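Local coordinates for reticulocyte binding protein (Streptococcus agalactiae COH1, PDB 3FAW) that probably hydrolyses alpha-1,6-glucosidic branch links in pullulan and related alpha-glucans as a cell-wall-anchored streptococcal pullulanase, at residues V214-W227 / D235-S247. Sequence-based numbering, arbitrary orientation.
Sequences VKILDPYAKSLAEW and DIKTAKAAFVNPS
Ala241 sits at the apolar centre, its CB 3.6 Å from CB of Ala221 and touched by CD1 of Leu217. The Leu217 branch lies alongside the backbone of 239-241, and the same segment, after the turn at Asp218-Ala221, returns past these residues at Leu224, whose CD1 lies 4.1 Å from CB of Ala239. That methyl is pressed against the six-membered ring of Trp227, CE3 3.7 Å from Ala239 CB, while Ala239 N stands 3.5 Å above the ring plane, nearer the ring's periphery than its centre. With CG opposite the backbone N (chi1 174°), the indole is carried over Ala239, and its NE1 is hydrogen-bonded to Phe322 O. The backbones join in a single beta bridge between Leu224 and Ala241: Ala225 N donates to Lys240 O at 3.0 Å with an N-H...O angle of 161°, whereas Ala242 N reaches Ser223 O from above the carbonyl plane at a bent 132°. Strand 241-242 pairs with strand 202-209 of the carbohydrate-binding module 48 sheet, and helices 367-381 and 432-449 pack against the end formed by 222-224 and 244-246. Farther out, one water links Lys215 O, Lys237 N and Thr238 OG1. At the polar edge, NZ of the extended Lys215 chain forms a salt bridge with Asp235 OD2 at 2.9 Å, on the syn side of the carboxylate. Lys237 crosses Val214 at about a right angle, its NZ in a salt bridge with Asp403.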
loop_
_atom_site.group_PDB
_atom_site.type_symbol
_atom_site.label_atom_id
_atom_site.label_comp_id
_atom_site.label_asym_id
_atom_site.label_seq_id
_atom_site.Cartn_x
_atom_site.Cartn_y
_atom_site.Cartn_z
ATOM N N VAL A 214 -31.743 -4.061 -0.424
ATOM C CA VAL A 214 -30.569 -3.570 0.299
ATOM C C VAL A 214 -30.060 -2.243 -0.278
ATOM O O VAL A 214 -30.142 -2.011 -1.482
ATOM C CB VAL A 214 -29.442 -4.635 0.326
ATOM C CG1 VAL A 214 -28.803 -4.806 -1.056
ATOM C CG2 VAL A 214 -28.404 -4.284 1.383
ATOM N N LYS A 215 -29.548 -1.379 0.596
ATOM C CA LYS A 215 -29.053 -0.058 0.196
ATOM C C LYS A 215 -27.532 -0.073 0.079
ATOM O O LYS A 215 -26.832 -0.383 1.053
ATOM C CB LYS A 215 -29.526 1.013 1.185
ATOM C CG LYS A 215 -31.048 1.187 1.189
ATOM C CD LYS A 215 -31.552 2.115 2.290
ATOM C CE LYS A 215 -33.081 2.139 2.305
ATOM N NZ LYS A 215 -33.653 3.042 3.344
ATOM N N ILE A 216 -27.027 0.262 -1.110
ATOM C CA ILE A 216 -25.596 0.115 -1.422
ATOM C C ILE A 216 -24.891 1.437 -1.751
ATOM O O ILE A 216 -25.530 2.450 -2.046
ATOM C CB ILE A 216 -25.351 -0.936 -2.564
ATOM C CG1 ILE A 216 -25.847 -0.442 -3.928
ATOM C CG2 ILE A 216 -26.023 -2.268 -2.217
ATOM C CD1 ILE A 216 -24.862 0.410 -4.692
ATOM N N LEU A 217 -23.561 1.402 -1.691
ATOM C CA LEU A 217 -22.717 2.565 -1.971
ATOM C C LEU A 217 -22.157 2.448 -3.378
ATOM O O LEU A 217 -21.511 1.455 -3.706
ATOM C CB LEU A 217 -21.567 2.654 -0.956
ATOM C CG LEU A 217 -20.428 3.638 -1.257
ATOM C CD1 LEU A 217 -20.972 5.042 -1.498
ATOM C CD2 LEU A 217 -19.388 3.651 -0.128
ATOM N N ASP A 218 -22.414 3.460 -4.205
ATOM C CA ASP A 218 -21.863 3.528 -5.558
ATOM C C ASP A 218 -20.341 3.325 -5.507
ATOM O O ASP A 218 -19.626 4.152 -4.937
ATOM C CB ASP A 218 -22.206 4.885 -6.184
ATOM C CG ASP A 218 -21.855 4.971 -7.659
ATOM O OD1 ASP A 218 -21.269 4.016 -8.216
ATOM O OD2 ASP A 218 -22.170 6.013 -8.274
ATOM N N PRO A 219 -19.839 2.212 -6.082
ATOM C CA PRO A 219 -18.389 1.994 -6.052
ATOM C C PRO A 219 -17.571 3.039 -6.821
ATOM O O PRO A 219 -16.401 3.223 -6.516
ATOM C CB PRO A 219 -18.211 0.591 -6.657
ATOM C CG PRO A 219 -19.470 0.268 -7.329
ATOM C CD PRO A 219 -20.559 1.110 -6.744
ATOM N N TYR A 220 -18.194 3.713 -7.789
ATOM C CA TYR A 220 -17.547 4.764 -8.580
ATOM C C TYR A 220 -17.822 6.173 -8.047
ATOM O O TYR A 220 -17.600 7.155 -8.752
ATOM C CB TYR A 220 -17.986 4.659 -10.049
ATOM C CG TYR A 220 -17.233 3.600 -10.808
ATOM C CD1 TYR A 220 -17.461 2.251 -10.553
ATOM C CD2 TYR A 220 -16.279 3.938 -11.764
ATOM C CE1 TYR A 220 -16.769 1.269 -11.229
ATOM C CE2 TYR A 220 -15.578 2.957 -12.451
ATOM C CZ TYR A 220 -15.831 1.622 -12.176
ATOM O OH TYR A 220 -15.161 0.627 -12.837
ATOM N N ALA A 221 -18.291 6.266 -6.805
ATOM C CA ALA A 221 -18.516 7.549 -6.134
ATOM C C ALA A 221 -17.224 8.368 -6.016
ATOM O O ALA A 221 -16.199 7.857 -5.554
ATOM C CB ALA A 221 -19.124 7.317 -4.742
ATOM N N LYS A 222 -17.287 9.632 -6.433
ATOM C CA LYS A 222 -16.125 10.523 -6.436
ATOM C C LYS A 222 -15.978 11.313 -5.135
ATOM O O LYS A 222 -14.926 11.897 -4.877
ATOM C CB LYS A 222 -16.197 11.490 -7.626
ATOM C CG LYS A 222 -16.310 10.808 -8.999
ATOM C CD LYS A 222 -15.142 9.861 -9.284
ATOM C CE LYS A 222 -15.271 9.203 -10.647
ATOM N NZ LYS A 222 -16.466 8.315 -10.734
ATOM N N SER A 223 -17.041 11.353 -4.334
ATOM C CA SER A 223 -16.967 11.872 -2.966
ATOM C C SER A 223 -18.114 11.305 -2.127
ATOM O O SER A 223 -18.941 10.534 -2.631
ATOM C CB SER A 223 -16.977 13.409 -2.940
ATOM O OG SER A 223 -16.543 13.904 -1.674
ATOM N N LEU A 224 -18.141 11.675 -0.848
ATOM C CA LEU A 224 -19.080 11.107 0.116
ATOM C C LEU A 224 -19.550 12.140 1.136
ATOM O O LEU A 224 -18.913 13.179 1.324
ATOM C CB LEU A 224 -18.428 9.954 0.887
ATOM C CG LEU A 224 -17.747 8.805 0.135
ATOM C CD1 LEU A 224 -16.902 7.991 1.105
ATOM C CD2 LEU A 224 -18.763 7.915 -0.579
ATOM N N ALA A 225 -20.665 11.830 1.796
ATOM C CA ALA A 225 -21.117 12.577 2.968
ATOM C C ALA A 225 -20.175 12.302 4.135
ATOM O O ALA A 225 -19.551 11.241 4.188
ATOM C CB ALA A 225 -22.539 12.181 3.339
ATOM N N GLU A 226 -20.067 13.257 5.058
ATOM C CA GLU A 226 -19.278 13.061 6.277
ATOM C C GLU A 226 -19.672 11.727 6.918
ATOM O O GLU A 226 -20.859 11.406 7.016
ATOM C CB GLU A 226 -19.435 14.234 7.264
ATOM C CG GLU A 226 -20.810 14.396 7.949
ATOM C CD GLU A 226 -21.929 14.846 7.015
ATOM O OE1 GLU A 226 -21.650 15.273 5.874
ATOM O OE2 GLU A 226 -23.102 14.771 7.429
ATOM N N TRP A 227 -18.670 10.952 7.321
ATOM C CA TRP A 227 -18.870 9.550 7.704
ATOM C C TRP A 227 -18.472 9.290 9.157
ATOM O O TRP A 227 -17.390 9.684 9.608
ATOM C CB TRP A 227 -18.087 8.639 6.748
ATOM C CG TRP A 227 -18.075 7.179 7.105
ATOM C CD1 TRP A 227 -16.973 6.406 7.331
ATOM C CD2 TRP A 227 -19.210 6.315 7.271
ATOM N NE1 TRP A 227 -17.352 5.120 7.630
ATOM C CE2 TRP A 227 -18.715 5.034 7.599
ATOM C CE3 TRP A 227 -20.595 6.499 7.180
ATOM C CZ2 TRP A 227 -19.554 3.942 7.836
ATOM C CZ3 TRP A 227 -21.429 5.414 7.414
ATOM C CH2 TRP A 227 -20.905 4.151 7.738
ATOM N N ASP A 235 -30.259 -1.034 8.180
ATOM C CA ASP A 235 -30.800 -0.469 6.951
ATOM C C ASP A 235 -29.729 0.252 6.128
ATOM O O ASP A 235 -29.548 -0.031 4.944
ATOM C CB ASP A 235 -31.933 0.497 7.284
ATOM C CG ASP A 235 -32.589 1.070 6.051
ATOM O OD1 ASP A 235 -32.972 0.278 5.165
ATOM O OD2 ASP A 235 -32.723 2.312 5.970
ATOM N N ILE A 236 -29.042 1.198 6.759
ATOM C CA ILE A 236 -27.959 1.936 6.110
ATOM C C ILE A 236 -26.648 1.611 6.827
ATOM O O ILE A 236 -26.467 1.959 7.992
ATOM C CB ILE A 236 -28.234 3.454 6.121
ATOM C CG1 ILE A 236 -29.404 3.780 5.185
ATOM C CG2 ILE A 236 -26.995 4.226 5.701
ATOM C CD1 ILE A 236 -30.009 5.159 5.400
ATOM N N LYS A 237 -25.744 0.932 6.120
ATOM C CA LYS A 237 -24.501 0.422 6.713
ATOM C C LYS A 237 -23.256 0.819 5.918
ATOM O O LYS A 237 -22.206 0.172 6.008
ATOM C CB LYS A 237 -24.581 -1.102 6.889
ATOM C CG LYS A 237 -25.245 -1.873 5.752
ATOM C CD LYS A 237 -25.220 -3.378 6.048
ATOM C CE LYS A 237 -26.256 -4.147 5.251
ATOM N NZ LYS A 237 -25.958 -4.208 3.796
ATOM N N THR A 238 -23.385 1.895 5.149
ATOM C CA THR A 238 -22.279 2.459 4.393
ATOM C C THR A 238 -22.373 3.975 4.438
ATOM O O THR A 238 -23.401 4.540 4.820
ATOM C CB THR A 238 -22.307 2.024 2.902
ATOM O OG1 THR A 238 -23.439 2.611 2.242
ATOM C CG2 THR A 238 -22.365 0.513 2.774
ATOM N N ALA A 239 -21.293 4.630 4.035
ATOM C CA ALA A 239 -21.328 6.062 3.773
ATOM C C ALA A 239 -22.233 6.296 2.564
ATOM O O ALA A 239 -22.565 5.356 1.832
ATOM C CB ALA A 239 -19.923 6.596 3.509
ATOM N N LYS A 240 -22.646 7.543 2.370
ATOM C CA LYS A 240 -23.478 7.905 1.235
ATOM C C LYS A 240 -22.618 8.589 0.176
ATOM O O LYS A 240 -21.742 9.394 0.504
ATOM C CB LYS A 240 -24.618 8.828 1.681
ATOM C CG LYS A 240 -25.531 8.232 2.741
ATOM C CD LYS A 240 -26.650 9.200 3.116
ATOM C CE LYS A 240 -27.483 8.685 4.284
ATOM N NZ LYS A 240 -26.758 8.803 5.593
ATOM N N ALA A 241 -22.858 8.262 -1.089
ATOM C CA ALA A 241 -22.139 8.909 -2.191
ATOM C C ALA A 241 -22.562 10.373 -2.322
ATOM O O ALA A 241 -23.608 10.769 -1.811
ATOM C CB ALA A 241 -22.374 8.165 -3.494
ATOM N N ALA A 242 -21.741 11.174 -2.995
ATOM C CA ALA A 242 -22.025 12.601 -3.173
ATOM C C ALA A 242 -21.921 12.987 -4.640
ATOM O O ALA A 242 -21.097 12.435 -5.376
ATOM C CB ALA A 242 -21.063 13.445 -2.341
ATOM N N PHE A 243 -22.758 13.933 -5.059
ATOM C CA PHE A 243 -22.682 14.479 -6.413
ATOM C C PHE A 243 -21.660 15.611 -6.435
ATOM O O PHE A 243 -21.877 16.656 -5.822
ATOM C CB PHE A 243 -24.050 14.985 -6.895
ATOM C CG PHE A 243 -25.107 13.915 -6.973
ATOM C CD1 PHE A 243 -24.908 12.776 -7.736
ATOM C CD2 PHE A 243 -26.312 14.058 -6.298
ATOM C CE1 PHE A 243 -25.883 11.792 -7.813
ATOM C CE2 PHE A 243 -27.291 13.073 -6.367
ATOM C CZ PHE A 243 -27.076 11.942 -7.127
ATOM N N VAL A 244 -20.540 15.381 -7.123
ATOM C CA VAL A 244 -19.480 16.379 -7.271
ATOM C C VAL A 244 -18.904 16.417 -8.690
ATOM O O VAL A 244 -19.087 15.483 -9.481
ATOM C CB VAL A 244 -18.312 16.138 -6.272
ATOM C CG1 VAL A 244 -18.761 16.402 -4.841
ATOM C CG2 VAL A 244 -17.745 14.720 -6.420
ATOM N N ASN A 245 -18.199 17.508 -8.986
ATOM C CA ASN A 245 -17.514 17.700 -10.260
ATOM C C ASN A 245 -16.019 17.957 -10.012
ATOM O O ASN A 245 -15.592 19.113 -9.902
ATOM C CB ASN A 245 -18.154 18.863 -11.033
ATOM C CG ASN A 245 -17.738 18.899 -12.500
ATOM O OD1 ASN A 245 -16.671 18.411 -12.874
ATOM N ND2 ASN A 245 -18.590 19.482 -13.340
ATOM N N PRO A 246 -15.220 16.874 -9.907
ATOM C CA PRO A 246 -13.784 16.946 -9.613
ATOM C C PRO A 246 -13.000 17.966 -10.441
ATOM O O PRO A 246 -12.174 18.697 -9.891
ATOM C CB PRO A 246 -13.301 15.524 -9.919
ATOM C CG PRO A 246 -14.470 14.676 -9.598
ATOM C CD PRO A 246 -15.664 15.473 -10.047
ATOM N N SER A 247 -13.272 18.015 -11.744
ATOM C CA SER A 247 -12.526 18.872 -12.677
ATOM C C SER A 247 -12.659 20.367 -12.376
ATOM O O SER A 247 -11.772 21.154 -12.715
ATOM C CB SER A 247 -12.967 18.593 -14.120
ATOM O OG SER A 247 -14.348 18.855 -14.298
HETATM O O HOH W 1 -25.827 1.528 3.027
HETATM O O HOH W 2 -30.937 -1.551 3.200
HETATM O O HOH W 3 -20.019 10.919 -7.361
HETATM O O HOH W 4 -21.319 9.179 4.464
#